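Local coordinates for protein poly-beta-hydroxybuterate polymerase (Cupriavidus necator, PDB 5T6O) that polymerises 3-hydroxybutyryl units from coenzyme A thioesters into polyhydroxybutyrate without a template, the chain here being the catalytic domain, of alpha/beta hydrolase fold, at residues Y22-Y28 with V72-R78; P45-K49 with A191-F196; P80-G86 with L185-E189; W89-E94 with T257-V261. The protein carries 1 engineered substitution. All coordinates share one frame; numbering follows the deposited sequence.

Contact 1 (Y22-Y28 with V72-R78); sequences YFQLLQY and VFLVSWR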
loop_
_atom_site.group_PDB
_atom_site.type_symbol
_atom_site.label_atom_id
_atom_site.label_comp_id
_atom_site.label_asym_id
_atom_site.label_seq_id
_atom_site.Cartn_x
_atom_site.Cartn_y
_atom_site.Cartn_z
ATOM N N TYR A 22 -41.165 6.689 6.255
ATOM C CA TYR A 22 -39.762 6.340 6.089
ATOM C C TYR A 22 -39.542 4.981 5.452
ATOM O O TYR A 22 -38.500 4.773 4.825
ATOM C CB TYR A 22 -39.049 6.366 7.447
ATOM C CG TYR A 22 -39.016 7.737 8.066
ATOM C CD1 TYR A 22 -40.089 8.214 8.820
ATOM C CD2 TYR A 22 -37.910 8.575 7.887
ATOM C CE1 TYR A 22 -40.063 9.483 9.383
ATOM C CE2 TYR A 22 -37.881 9.855 8.448
ATOM C CZ TYR A 22 -38.952 10.295 9.190
ATOM O OH TYR A 22 -38.912 11.558 9.748
ATOM N N PHE A 23 -40.471 4.040 5.602
ATOM C CA PHE A 23 -40.196 2.690 5.121
ATOM C C PHE A 23 -41.476 1.864 5.085
ATOM O O PHE A 23 -42.512 2.245 5.642
ATOM C CB PHE A 23 -39.153 1.991 5.998
ATOM C CG PHE A 23 -39.704 1.477 7.302
ATOM C CD1 PHE A 23 -40.060 2.353 8.312
ATOM C CD2 PHE A 23 -39.840 0.111 7.522
ATOM C CE1 PHE A 23 -40.565 1.870 9.514
ATOM C CE2 PHE A 23 -40.335 -0.376 8.716
ATOM C CZ PHE A 23 -40.697 0.496 9.713
ATOM N N GLN A 24 -41.382 0.730 4.392
ATOM C CA GLN A 24 -42.358 -0.349 4.455
ATOM C C GLN A 24 -41.709 -1.572 5.090
ATOM O O GLN A 24 -40.564 -1.911 4.772
ATOM C CB GLN A 24 -42.867 -0.724 3.063
ATOM C CG GLN A 24 -43.739 0.337 2.423
ATOM C CD GLN A 24 -44.248 -0.080 1.072
ATOM O OE1 GLN A 24 -43.472 -0.501 0.200
ATOM N NE2 GLN A 24 -45.572 0.007 0.890
ATOM N N LEU A 25 -42.432 -2.238 5.985
ATOM C CA LEU A 25 -41.949 -3.490 6.552
ATOM C C LEU A 25 -42.483 -4.641 5.707
ATOM O O LEU A 25 -43.699 -4.802 5.582
ATOM C CB LEU A 25 -42.388 -3.665 8.003
ATOM C CG LEU A 25 -41.698 -4.856 8.690
ATOM C CD1 LEU A 25 -40.207 -4.604 8.843
ATOM C CD2 LEU A 25 -42.345 -5.127 10.049
ATOM N N LEU A 26 -41.581 -5.411 5.099
ATOM C CA LEU A 26 -41.986 -6.620 4.389
ATOM C C LEU A 26 -41.896 -7.825 5.313
ATOM O O LEU A 26 -41.018 -7.903 6.171
ATOM C CB LEU A 26 -41.105 -6.877 3.165
ATOM C CG LEU A 26 -40.875 -5.718 2.184
ATOM C CD1 LEU A 26 -40.155 -6.210 0.918
ATOM C CD2 LEU A 26 -42.160 -5.038 1.830
ATOM N N GLN A 27 -42.814 -8.773 5.122
ATOM C CA GLN A 27 -42.755 -10.083 5.765
ATOM C C GLN A 27 -42.906 -11.122 4.670
ATOM O O GLN A 27 -43.834 -11.034 3.863
ATOM C CB GLN A 27 -43.860 -10.285 6.815
ATOM C CG GLN A 27 -43.800 -11.668 7.484
ATOM C CD GLN A 27 -44.902 -11.887 8.512
ATOM O OE1 GLN A 27 -45.076 -12.998 9.039
ATOM N NE2 GLN A 27 -45.662 -10.837 8.795
ATOM N N TYR A 28 -41.990 -12.084 4.614
ATOM C CA TYR A 28 -42.018 -13.044 3.518
ATOM C C TYR A 28 -42.855 -14.276 3.851
ATOM O O TYR A 28 -42.961 -14.689 5.007
ATOM C CB TYR A 28 -40.587 -13.438 3.137
ATOM C CG TYR A 28 -39.897 -12.251 2.511
ATOM C CD1 TYR A 28 -40.091 -11.942 1.164
ATOM C CD2 TYR A 28 -39.096 -11.408 3.273
ATOM C CE1 TYR A 28 -39.477 -10.839 0.581
ATOM C CE2 TYR A 28 -38.493 -10.279 2.703
ATOM C CZ TYR A 28 -38.682 -10.012 1.360
ATOM O OH TYR A 28 -38.067 -8.927 0.788
ATOM N N VAL A 72 -38.705 -14.038 8.007
ATOM C CA VAL A 72 -37.885 -12.890 7.633
ATOM C C VAL A 72 -38.774 -11.663 7.484
ATOM O O VAL A 72 -39.768 -11.693 6.749
ATOM C CB VAL A 72 -37.094 -13.152 6.338
ATOM C CG1 VAL A 72 -36.335 -11.894 5.902
ATOM C CG2 VAL A 72 -36.109 -14.320 6.528
ATOM N N PHE A 73 -38.406 -10.587 8.178
ATOM C CA PHE A 73 -38.949 -9.250 7.973
ATOM C C PHE A 73 -37.853 -8.381 7.374
ATOM O O PHE A 73 -36.662 -8.652 7.574
ATOM C CB PHE A 73 -39.417 -8.619 9.284
ATOM C CG PHE A 73 -40.572 -9.329 9.942
ATOM C CD1 PHE A 73 -41.880 -8.938 9.680
ATOM C CD2 PHE A 73 -40.347 -10.318 10.884
ATOM C CE1 PHE A 73 -42.949 -9.555 10.322
ATOM C CE2 PHE A 73 -41.417 -10.955 11.526
ATOM C CZ PHE A 73 -42.721 -10.565 11.242
ATOM N N LEU A 74 -38.241 -7.346 6.632
ATOM C CA LEU A 74 -37.226 -6.541 5.963
ATOM C C LEU A 74 -37.690 -5.099 5.835
ATOM O O LEU A 74 -38.854 -4.824 5.527
ATOM C CB LEU A 74 -36.872 -7.120 4.577
ATOM C CG LEU A 74 -35.872 -6.367 3.690
ATOM C CD1 LEU A 74 -35.069 -7.367 2.850
ATOM C CD2 LEU A 74 -36.600 -5.364 2.763
ATOM N N VAL A 75 -36.754 -4.185 6.050
ATOM C CA VAL A 75 -36.996 -2.753 5.911
ATOM C C VAL A 75 -36.782 -2.343 4.455
ATOM O O VAL A 75 -35.657 -2.382 3.954
ATOM C CB VAL A 75 -36.068 -1.964 6.839
ATOM C CG1 VAL A 75 -36.190 -0.473 6.577
ATOM C CG2 VAL A 75 -36.366 -2.310 8.291
ATOM N N SER A 76 -37.860 -1.932 3.773
ATOM C CA SER A 76 -37.771 -1.363 2.431
ATOM C C SER A 76 -37.912 0.149 2.557
ATOM O O SER A 76 -39.003 0.653 2.838
ATOM C CB SER A 76 -38.848 -1.943 1.514
ATOM O OG SER A 76 -38.810 -1.321 0.248
ATOM N N TRP A 77 -36.811 0.869 2.343
ATOM C CA TRP A 77 -36.780 2.299 2.628
ATOM C C TRP A 77 -37.585 3.088 1.608
ATOM O O TRP A 77 -37.579 2.784 0.409
ATOM C CB TRP A 77 -35.343 2.812 2.604
ATOM C CG TRP A 77 -34.449 2.195 3.635
ATOM C CD1 TRP A 77 -33.618 1.124 3.483
ATOM C CD2 TRP A 77 -34.286 2.650 4.969
ATOM N NE1 TRP A 77 -32.941 0.882 4.657
ATOM C CE2 TRP A 77 -33.334 1.811 5.586
ATOM C CE3 TRP A 77 -34.853 3.695 5.706
ATOM C CZ2 TRP A 77 -32.939 1.982 6.913
ATOM C CZ3 TRP A 77 -34.450 3.870 7.023
ATOM C CH2 TRP A 77 -33.512 3.016 7.612
ATOM N N ARG A 78 -38.255 4.125 2.093
ATOM C CA ARG A 78 -38.799 5.140 1.201
ATOM C C ARG A 78 -37.667 5.760 0.389
ATOM O O ARG A 78 -36.547 5.910 0.880
ATOM C CB ARG A 78 -39.510 6.216 2.025
ATOM C CG ARG A 78 -40.111 7.354 1.211
ATOM C CD ARG A 78 -41.576 7.130 1.006
ATOM N NE ARG A 78 -42.188 8.273 0.335
ATOM C CZ ARG A 78 -42.670 9.346 0.965
ATOM N NH1 ARG A 78 -42.603 9.431 2.289
ATOM N NH2 ARG A 78 -43.220 10.338 0.264
HETATM O O HOH W 1 -41.166 -1.388 -1.126
HETATM O O HOH W 2 -40.484 -15.441 6.174
#

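Contact 2 (P45-K49 with A191-F196); sequences PCINK and ANTFSF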
loop_
_atom_site.group_PDB
_atom_site.type_symbol
_atom_site.label_atom_id
_atom_site.label_comp_id
_atom_site.label_asym_id
_atom_site.label_seq_id
_atom_site.Cartn_x
_atom_site.Cartn_y
_atom_site.Cartn_z
ATOM N N PRO A 45 -29.157 -1.314 3.397
ATOM C CA PRO A 45 -28.757 0.090 3.222
ATOM C C PRO A 45 -29.891 0.923 2.645
ATOM O O PRO A 45 -30.765 0.417 1.936
ATOM C CB PRO A 45 -27.587 0.003 2.232
ATOM C CG PRO A 45 -27.846 -1.305 1.470
ATOM C CD PRO A 45 -28.380 -2.226 2.535
ATOM N N CYS A 46 -29.869 2.217 2.956
ATOM C CA CYS A 46 -30.724 3.180 2.265
ATOM C C CYS A 46 -29.962 3.935 1.183
ATOM O O CYS A 46 -30.522 4.838 0.547
ATOM C CB CYS A 46 -31.346 4.156 3.265
ATOM S SG CYS A 46 -30.131 5.024 4.316
ATOM N N ILE A 47 -28.699 3.573 0.978
ATOM C CA ILE A 47 -27.914 3.939 -0.195
ATOM C C ILE A 47 -28.088 2.810 -1.208
ATOM O O ILE A 47 -27.691 1.676 -0.941
ATOM C CB ILE A 47 -26.441 4.147 0.197
ATOM C CG1 ILE A 47 -26.343 5.352 1.152
ATOM C CG2 ILE A 47 -25.548 4.292 -1.028
ATOM C CD1 ILE A 47 -24.997 5.480 1.877
ATOM N N ASN A 48 -28.691 3.115 -2.365
ATOM C CA ASN A 48 -29.388 2.136 -3.205
ATOM C C ASN A 48 -30.491 1.428 -2.413
ATOM O O ASN A 48 -30.777 1.793 -1.267
ATOM C CB ASN A 48 -28.432 1.112 -3.832
ATOM C CG ASN A 48 -27.593 1.713 -4.946
ATOM O OD1 ASN A 48 -28.112 2.376 -5.858
ATOM N ND2 ASN A 48 -26.299 1.496 -4.876
ATOM N N LYS A 49 -31.135 0.437 -3.016
ATOM C CA LYS A 49 -32.331 -0.160 -2.434
ATOM C C LYS A 49 -32.064 -1.558 -1.890
ATOM O O LYS A 49 -31.018 -2.164 -2.125
ATOM C CB LYS A 49 -33.457 -0.194 -3.471
ATOM C CG LYS A 49 -33.882 1.227 -3.869
ATOM C CD LYS A 49 -34.749 1.216 -5.111
ATOM C CE LYS A 49 -35.136 2.647 -5.493
ATOM N NZ LYS A 49 -36.075 2.613 -6.653
ATOM N N ALA A 191 -27.572 9.127 -4.389
ATOM C CA ALA A 191 -26.554 8.262 -3.803
ATOM C C ALA A 191 -26.585 6.896 -4.461
ATOM O O ALA A 191 -27.653 6.383 -4.803
ATOM C CB ALA A 191 -26.751 8.071 -2.295
ATOM N N ASN A 192 -25.405 6.305 -4.631
ATOM C CA ASN A 192 -25.317 4.900 -4.982
ATOM C C ASN A 192 -24.134 4.305 -4.237
ATOM O O ASN A 192 -23.375 5.010 -3.569
ATOM C CB ASN A 192 -25.212 4.709 -6.495
ATOM C CG ASN A 192 -24.026 5.423 -7.082
ATOM O OD1 ASN A 192 -22.953 5.437 -6.501
ATOM N ND2 ASN A 192 -24.224 6.046 -8.229
ATOM N N THR A 193 -23.983 2.989 -4.347
ATOM C CA THR A 193 -23.030 2.283 -3.505
ATOM C C THR A 193 -21.616 2.376 -4.061
ATOM O O THR A 193 -20.685 2.758 -3.344
ATOM C CB THR A 193 -23.442 0.813 -3.373
ATOM O OG1 THR A 193 -24.725 0.736 -2.743
ATOM C CG2 THR A 193 -22.426 0.043 -2.541
ATOM N N PHE A 194 -21.436 2.024 -5.334
ATOM C CA PHE A 194 -20.077 1.938 -5.854
ATOM C C PHE A 194 -19.453 3.303 -6.080
ATOM O O PHE A 194 -18.223 3.402 -6.093
ATOM C CB PHE A 194 -20.061 1.089 -7.124
ATOM C CG PHE A 194 -20.066 -0.380 -6.822
ATOM C CD1 PHE A 194 -21.247 -1.030 -6.507
ATOM C CD2 PHE A 194 -18.877 -1.090 -6.763
ATOM C CE1 PHE A 194 -21.244 -2.379 -6.189
ATOM C CE2 PHE A 194 -18.865 -2.445 -6.448
ATOM C CZ PHE A 194 -20.048 -3.086 -6.153
ATOM N N SER A 195 -20.258 4.362 -6.198
ATOM C CA SER A 195 -19.711 5.710 -6.294
ATOM C C SER A 195 -20.115 6.591 -5.109
ATOM O O SER A 195 -20.169 7.819 -5.239
ATOM C CB SER A 195 -20.124 6.360 -7.618
ATOM O OG SER A 195 -19.628 5.604 -8.722
ATOM N N PHE A 196 -20.386 5.999 -3.939
ATOM C CA PHE A 196 -20.744 6.831 -2.792
ATOM C C PHE A 196 -19.629 7.804 -2.412
ATOM O O PHE A 196 -19.907 8.910 -1.932
ATOM C CB PHE A 196 -21.116 5.999 -1.559
ATOM C CG PHE A 196 -21.605 6.854 -0.419
ATOM C CD1 PHE A 196 -22.789 7.560 -0.542
ATOM C CD2 PHE A 196 -20.837 7.033 0.720
ATOM C CE1 PHE A 196 -23.239 8.384 0.479
ATOM C CE2 PHE A 196 -21.275 7.857 1.745
ATOM C CZ PHE A 196 -22.490 8.526 1.621
HETATM O O HOH W 3 -25.140 0.353 -0.141
#

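Contact 3 (P80-G86 with L185-E189); sequences PDASMAG and LRGLE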
loop_
_atom_site.group_PDB
_atom_site.type_symbol
_atom_site.label_atom_id
_atom_site.label_comp_id
_atom_site.label_asym_id
_atom_site.label_seq_id
_atom_site.Cartn_x
_atom_site.Cartn_y
_atom_site.Cartn_z
ATOM N N PRO A 80 -36.748 9.113 -0.626
ATOM C CA PRO A 80 -37.331 10.378 -0.160
ATOM C C PRO A 80 -37.564 11.375 -1.286
ATOM O O PRO A 80 -36.787 11.469 -2.239
ATOM C CB PRO A 80 -36.297 10.904 0.845
ATOM C CG PRO A 80 -35.075 10.146 0.582
ATOM C CD PRO A 80 -35.476 8.815 0.047
ATOM N N ASP A 81 -38.667 12.105 -1.165
ATOM C CA ASP A 81 -39.033 13.203 -2.038
ATOM C C ASP A 81 -38.859 14.514 -1.284
ATOM O O ASP A 81 -38.307 14.548 -0.178
ATOM C CB ASP A 81 -40.471 13.032 -2.542
ATOM C CG ASP A 81 -41.491 12.969 -1.410
ATOM O OD1 ASP A 81 -41.177 13.353 -0.263
ATOM O OD2 ASP A 81 -42.627 12.534 -1.670
ATOM N N ALA A 82 -39.390 15.593 -1.867
ATOM C CA ALA A 82 -39.186 16.926 -1.308
ATOM C C ALA A 82 -39.703 17.033 0.119
ATOM O O ALA A 82 -39.136 17.776 0.931
ATOM C CB ALA A 82 -39.863 17.966 -2.198
ATOM N N SER A 83 -40.761 16.288 0.452
ATOM C CA SER A 83 -41.339 16.374 1.789
ATOM C C SER A 83 -40.369 15.902 2.858
ATOM O O SER A 83 -40.531 16.262 4.029
ATOM C CB SER A 83 -42.630 15.551 1.865
ATOM O OG SER A 83 -42.365 14.165 1.689
ATOM N N MET A 84 -39.364 15.109 2.483
ATOM C CA MET A 84 -38.404 14.572 3.431
ATOM C C MET A 84 -37.031 15.225 3.313
ATOM O O MET A 84 -36.071 14.727 3.904
ATOM C CB MET A 84 -38.301 13.059 3.248
ATOM C CG MET A 84 -39.637 12.358 3.502
ATOM S SD MET A 84 -39.533 10.609 3.100
ATOM C CE MET A 84 -38.404 10.016 4.361
ATOM N N ALA A 85 -36.923 16.338 2.591
ATOM C CA ALA A 85 -35.625 16.980 2.376
ATOM C C ALA A 85 -34.965 17.452 3.670
ATOM O O ALA A 85 -33.765 17.753 3.661
ATOM C CB ALA A 85 -35.791 18.160 1.417
ATOM N N GLY A 86 -35.706 17.524 4.775
ATOM C CA GLY A 86 -35.142 17.879 6.062
ATOM C C GLY A 86 -34.977 16.744 7.047
ATOM O O GLY A 86 -34.687 17.008 8.223
ATOM N N LEU A 185 -29.081 22.408 6.432
ATOM C CA LEU A 185 -29.184 21.980 5.047
ATOM C C LEU A 185 -30.570 21.430 4.754
ATOM O O LEU A 185 -31.211 20.815 5.607
ATOM C CB LEU A 185 -28.156 20.887 4.746
ATOM C CG LEU A 185 -26.711 21.266 5.030
ATOM C CD1 LEU A 185 -25.804 20.186 4.483
ATOM C CD2 LEU A 185 -26.383 22.610 4.410
ATOM N N ARG A 186 -31.013 21.621 3.518
ATOM C CA ARG A 186 -32.148 20.866 3.004
ATOM C C ARG A 186 -31.772 20.315 1.642
ATOM O O ARG A 186 -30.919 20.868 0.946
ATOM C CB ARG A 186 -33.412 21.730 2.893
ATOM C CG ARG A 186 -34.094 22.012 4.221
ATOM C CD ARG A 186 -35.437 22.735 4.032
ATOM N NE ARG A 186 -36.457 21.874 3.427
ATOM C CZ ARG A 186 -37.288 21.092 4.113
ATOM N NH1 ARG A 186 -38.179 20.345 3.472
ATOM N NH2 ARG A 186 -37.228 21.044 5.439
ATOM N N GLY A 187 -32.402 19.228 1.261
ATOM C CA GLY A 187 -32.230 18.774 -0.101
ATOM C C GLY A 187 -32.267 17.270 -0.188
ATOM O O GLY A 187 -32.369 16.555 0.805
ATOM N N LEU A 188 -32.222 16.805 -1.426
ATOM C CA LEU A 188 -32.133 15.393 -1.758
ATOM C C LEU A 188 -30.871 15.229 -2.583
ATOM O O LEU A 188 -30.706 15.905 -3.602
ATOM C CB LEU A 188 -33.358 14.946 -2.547
ATOM C CG LEU A 188 -34.699 15.185 -1.864
ATOM C CD1 LEU A 188 -35.838 14.898 -2.833
ATOM C CD2 LEU A 188 -34.794 14.322 -0.617
ATOM N N GLU A 189 -29.974 14.367 -2.140
ATOM C CA GLU A 189 -28.746 14.121 -2.878
ATOM C C GLU A 189 -28.759 12.689 -3.379
ATOM O O GLU A 189 -28.983 11.756 -2.598
ATOM C CB GLU A 189 -27.508 14.383 -2.025
ATOM C CG GLU A 189 -27.214 15.853 -1.861
ATOM C CD GLU A 189 -26.927 16.538 -3.196
ATOM O OE1 GLU A 189 -26.555 15.846 -4.185
ATOM O OE2 GLU A 189 -27.072 17.773 -3.251
#

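Contact 4 (W89-E94 with T257-V261); sequences WDDYIE and TVCGV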
loop_
_atom_site.group_PDB
_atom_site.type_symbol
_atom_site.label_atom_id
_atom_site.label_comp_id
_atom_site.label_asym_id
_atom_site.label_seq_id
_atom_site.Cartn_x
_atom_site.Cartn_y
_atom_site.Cartn_z
ATOM N N TRP A 89 -30.503 12.070 10.559
ATOM C CA TRP A 89 -30.046 10.751 10.986
ATOM C C TRP A 89 -30.900 10.233 12.139
ATOM O O TRP A 89 -31.289 9.060 12.147
ATOM C CB TRP A 89 -28.568 10.807 11.378
ATOM C CG TRP A 89 -28.018 9.544 12.010
ATOM C CD1 TRP A 89 -27.989 9.242 13.343
ATOM C CD2 TRP A 89 -27.391 8.444 11.336
ATOM N NE1 TRP A 89 -27.391 8.021 13.541
ATOM C CE2 TRP A 89 -27.017 7.507 12.327
ATOM C CE3 TRP A 89 -27.114 8.156 9.990
ATOM C CZ2 TRP A 89 -26.382 6.308 12.018
ATOM C CZ3 TRP A 89 -26.481 6.964 9.682
ATOM C CH2 TRP A 89 -26.122 6.051 10.695
ATOM N N ASP A 90 -31.232 11.107 13.103
ATOM C CA ASP A 90 -32.067 10.710 14.238
ATOM C C ASP A 90 -33.466 10.301 13.789
ATOM O O ASP A 90 -34.049 9.358 14.339
ATOM C CB ASP A 90 -32.157 11.844 15.266
ATOM C CG ASP A 90 -30.889 11.984 16.089
ATOM O OD1 ASP A 90 -29.824 11.566 15.607
ATOM O OD2 ASP A 90 -30.958 12.503 17.221
ATOM N N ASP A 91 -34.031 11.015 12.812
ATOM C CA ASP A 91 -35.352 10.647 12.308
ATOM C C ASP A 91 -35.354 9.207 11.827
ATOM O O ASP A 91 -36.283 8.437 12.112
ATOM C CB ASP A 91 -35.770 11.562 11.157
ATOM C CG ASP A 91 -36.108 12.973 11.591
ATOM O OD1 ASP A 91 -36.408 13.211 12.787
ATOM O OD2 ASP A 91 -36.086 13.849 10.695
ATOM N N TYR A 92 -34.321 8.840 11.067
ATOM C CA TYR A 92 -34.237 7.496 10.509
ATOM C C TYR A 92 -34.049 6.462 11.604
ATOM O O TYR A 92 -34.594 5.359 11.516
ATOM C CB TYR A 92 -33.091 7.422 9.500
ATOM C CG TYR A 92 -33.483 7.825 8.089
ATOM C CD1 TYR A 92 -34.160 9.009 7.841
ATOM C CD2 TYR A 92 -33.175 7.008 7.008
ATOM C CE1 TYR A 92 -34.514 9.378 6.553
ATOM C CE2 TYR A 92 -33.522 7.370 5.714
ATOM C CZ TYR A 92 -34.189 8.548 5.493
ATOM O OH TYR A 92 -34.534 8.899 4.202
ATOM N N ILE A 93 -33.267 6.793 12.634
ATOM C CA ILE A 93 -33.056 5.860 13.738
ATOM C C ILE A 93 -34.369 5.583 14.457
ATOM O O ILE A 93 -34.737 4.424 14.696
ATOM C CB ILE A 93 -31.986 6.400 14.709
ATOM C CG1 ILE A 93 -30.627 6.533 14.005
ATOM C CG2 ILE A 93 -31.866 5.487 15.923
ATOM C CD1 ILE A 93 -30.064 5.210 13.475
ATOM N N GLU A 94 -35.102 6.650 14.800
ATOM C CA GLU A 94 -36.322 6.503 15.589
ATOM C C GLU A 94 -37.468 5.938 14.757
ATOM O O GLU A 94 -38.137 4.982 15.168
ATOM C CB GLU A 94 -36.732 7.853 16.173
ATOM C CG GLU A 94 -37.838 7.734 17.195
ATOM C CD GLU A 94 -37.334 7.160 18.506
ATOM O OE1 GLU A 94 -36.489 7.827 19.150
ATOM O OE2 GLU A 94 -37.774 6.049 18.887
ATOM N N THR A 257 -24.464 11.803 20.624
ATOM C CA THR A 257 -25.808 11.714 21.177
ATOM C C THR A 257 -26.795 11.563 20.030
ATOM O O THR A 257 -26.787 12.363 19.086
ATOM C CB THR A 257 -26.156 12.940 22.023
ATOM O OG1 THR A 257 -25.468 12.857 23.277
ATOM C CG2 THR A 257 -27.656 12.993 22.292
ATOM N N VAL A 258 -27.615 10.521 20.102
ATOM C CA VAL A 258 -28.560 10.166 19.050
ATOM C C VAL A 258 -29.883 9.850 19.721
ATOM O O VAL A 258 -29.919 9.057 20.668
ATOM C CB VAL A 258 -28.062 8.960 18.226
ATOM C CG1 VAL A 258 -29.155 8.454 17.251
ATOM C CG2 VAL A 258 -26.773 9.318 17.482
ATOM N N CYS A 259 -30.958 10.492 19.256
ATOM C CA CYS A 259 -32.305 10.276 19.792
ATOM C C CYS A 259 -32.337 10.417 21.313
ATOM O O CYS A 259 -33.019 9.664 22.014
ATOM C CB CYS A 259 -32.857 8.916 19.367
ATOM S SG CYS A 259 -33.045 8.731 17.588
ATOM N N GLY A 260 -31.569 11.379 21.826
ATOM C CA GLY A 260 -31.613 11.740 23.226
ATOM C C GLY A 260 -30.716 10.950 24.157
ATOM O O GLY A 260 -30.783 11.172 25.374
ATOM N N VAL A 261 -29.888 10.038 23.649
ATOM C CA VAL A 261 -29.016 9.242 24.522
ATOM C C VAL A 261 -27.633 9.136 23.909
ATOM O O VAL A 261 -27.450 9.225 22.685
ATOM C CB VAL A 261 -29.579 7.825 24.778
ATOM C CG1 VAL A 261 -30.860 7.892 25.606
ATOM C CG2 VAL A 261 -29.809 7.091 23.461
HETATM O O HOH W 4 -29.157 14.099 18.522
#

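Contact 1 (Y22-Y28 with V72-R78)
Strands 23-28 and 72-77 run antiparallel, at 154°, as neighbours in the large mixed sheet of the alpha/beta hydrolase fold. Their backbones are paired almost throughout: Gln24 with Ser76 and Leu26 with Leu74 each exchange two N-H...O bonds, and Tyr28 N gives one to Val72 O. Beyond the strand ends, Arg78 N reaches Tyr22 O at 2.8 Å, coming from above the carbonyl plane. Water completes the far end, donating to Tyr28 O and accepting from Val72 N at 2.9 Å. A second water accepts from Ser76 OG and donates to Gln24 OE1 at 2.8 Å, an oxygen that also takes the backbone N of Tyr384, while Gln24 NE2 is held by Glu19 and Glu378. A bend at chi2 (99°) turns the guanidinium of Arg78 from the strand pair to Glu21 and Asp81. On the sheet face that carries Phe23, Leu25 and Gln27, the Phe73 ring runs alongside the Gln27 chain, with amide and ring planes 42° apart. Leu25 CD2 meets Phe73 CD1 at 3.9 Å. The other face carries Leu26 and Leu74, side by side and pointing the same way, and the Tyr28 ring, whose edge meets Leu74 CB. Val75 CG1 lies 3.8 Å above the centre of the Trp77 ring and touches Phe23 CD2 at 3.8 Å.

Contact 2 (P45-K49 with A191-F196)
Two buried loops meet here by packing and a water bridge: 45-49, which follows strand 40-43 of the alpha/beta hydrolase sheet, and 191-196, which leaves the two-stranded sheet 188-191/230-233 inserted after strand 140-146. Ile47 carries the apolar part with two branches. Its CD1 sits over one face of the Phe196 ring, offset toward the rim, in a CH-pi contact 3.9 Å from the ring centroid and 21° off the normal; the two side chains cross at about a right angle. The CG2 branch, anti to the Ile47 backbone N, is carried onto the peptide after Asn192, where it lies 3.4 Å from Asn192 O and 4.2 Å from Ala191 CB. The polar part runs through water, which donates to Ile47 O at 3.0 Å and bonds Thr193 OG1 at 2.7 Å, bridging carbonyl and hydroxyl. Beside it the amide of Asn48 lies alongside the Asn192 side chain, the two planes 22° apart. Asn192 itself shapes its loop: OD1 accepts from Ser195 N at 2.9 Å, an Asx motif at the entry to the type I turn 193-196. Phe194 packs on Leu222 and its ring meets Phe161 of the second subunit. Around the pair, helix 220-227 presses Trp225 on Asn48 and Thr193, and strand 230-233 brings Leu232 against Ile47, Ala191 and Phe196.

Contact 3 (P80-G86 with L185-E189)
Leu188 reaches from the start of strand 188-191 to the loop 80-86, and both of its methyls touch there. The contact thus joins the connection between strand 72-77 and helix 89-108 of the hydrolase fold to the small sheet 188-191/230-233. With CG anti to the carbonyl carbon (chi1 -57°), the fork of Leu188 is directed at the backbone of Pro80 and Asp81: CD1 lies 3.4 Å from Asp81 C, while CD2 meets Pro80 CB at 4.0 Å and, more loosely, Ala85 CB. Arg186 takes a different course. Its chain is extended at chi2 but bends at chi3 (70°), which brings one face of the guanidinium over Ala85 C and Gly86 N, the latter 3.7 Å from the guanidinium plane and toward its rim. NH1 stands 3.8 Å from Ala85 CB, a methyl that also rests on Gly187 N. Between these two side chains lies the one hydrogen bond across the contact, Gly187 N to Ala85 O, 3.1 Å long and fairly straight at 163°. The backbone conformation of Gly187 is one that suits glycine. Pro80 O accepts from Asn231 ND2. The join rests on one backbone bond with apolar packing on one flank and a guanidinium face lying over the Ala85-Gly86 backbone on the other; no salt bridge spans it, and the charge of Arg186 meets only neutral groups of the loop.

Contact 4 (W89-E94 with T257-V261)
Asp90, in the first turn of helix 89-108, grips the tip of the beta hairpin 257-262 by a single direct hydrogen bond: Cys259 N to Asp90 OD2, 2.9 Å and nearly straight at 168°. The helix flanks the alpha/beta hydrolase sheet, and the hairpin is a small two-stranded element apart from it. The N-H comes from well above the carboxylate plane, 67° out of it. The same oxygen accepts from a water at 2.7 Å, and that water also donates to Thr257 O, so OD2 is tied to the hairpin backbone at Cys259 N directly and at Thr257 O through the water. Apolar packing adds to this. Val258 CG1 lies 4.0 Å from Ile93 CG1 and also meets the edge of the Trp89 ring. Ile93 CD1 in turn packs over a face of that ring. Cys259 SG rests on the helix beside Ile93 CG2, at 3.8 Å, and near Asp90 O. The type I' turn from Val258 to Val261, closed by a bond in each direction between these two residues, presents Cys259 to the helix. Glu94, its chain bent at chi2, brings OE1 near Cys259 CB but is paired with Arg135 in a salt bridge. Behind the contact Trp89 stacks on Trp239 of helix 234-246 and leans on Ile124 and Thr127 of helix 120-134, whose far end, Val131 and Ala134, receives Val261.

Overall arrangement
From the N terminus, contact 1 closes first, joining strand 23-28 to strand 72-77 over 43 intervening residues; all of contact 3 and contact 4 lies later in the chain. Contact 2 opens inside that loop, at 45-49, and closes at 191-196, so it crosses contact 1. Contact 3 is nested inside contact 2, its second segment running almost into 191-196. Contact 4 opens within contact 3 and closes at 257-261, crossing contacts 2 and 3. Trp77 connects the sheet of contact 1 to Cys46 of contact 2 and Tyr92 of the contact 4 helix, while Met84 of contact 3 touches Tyr22, Arg78 and Tyr92. Contacts 2 and 3 also adjoin the second subunit.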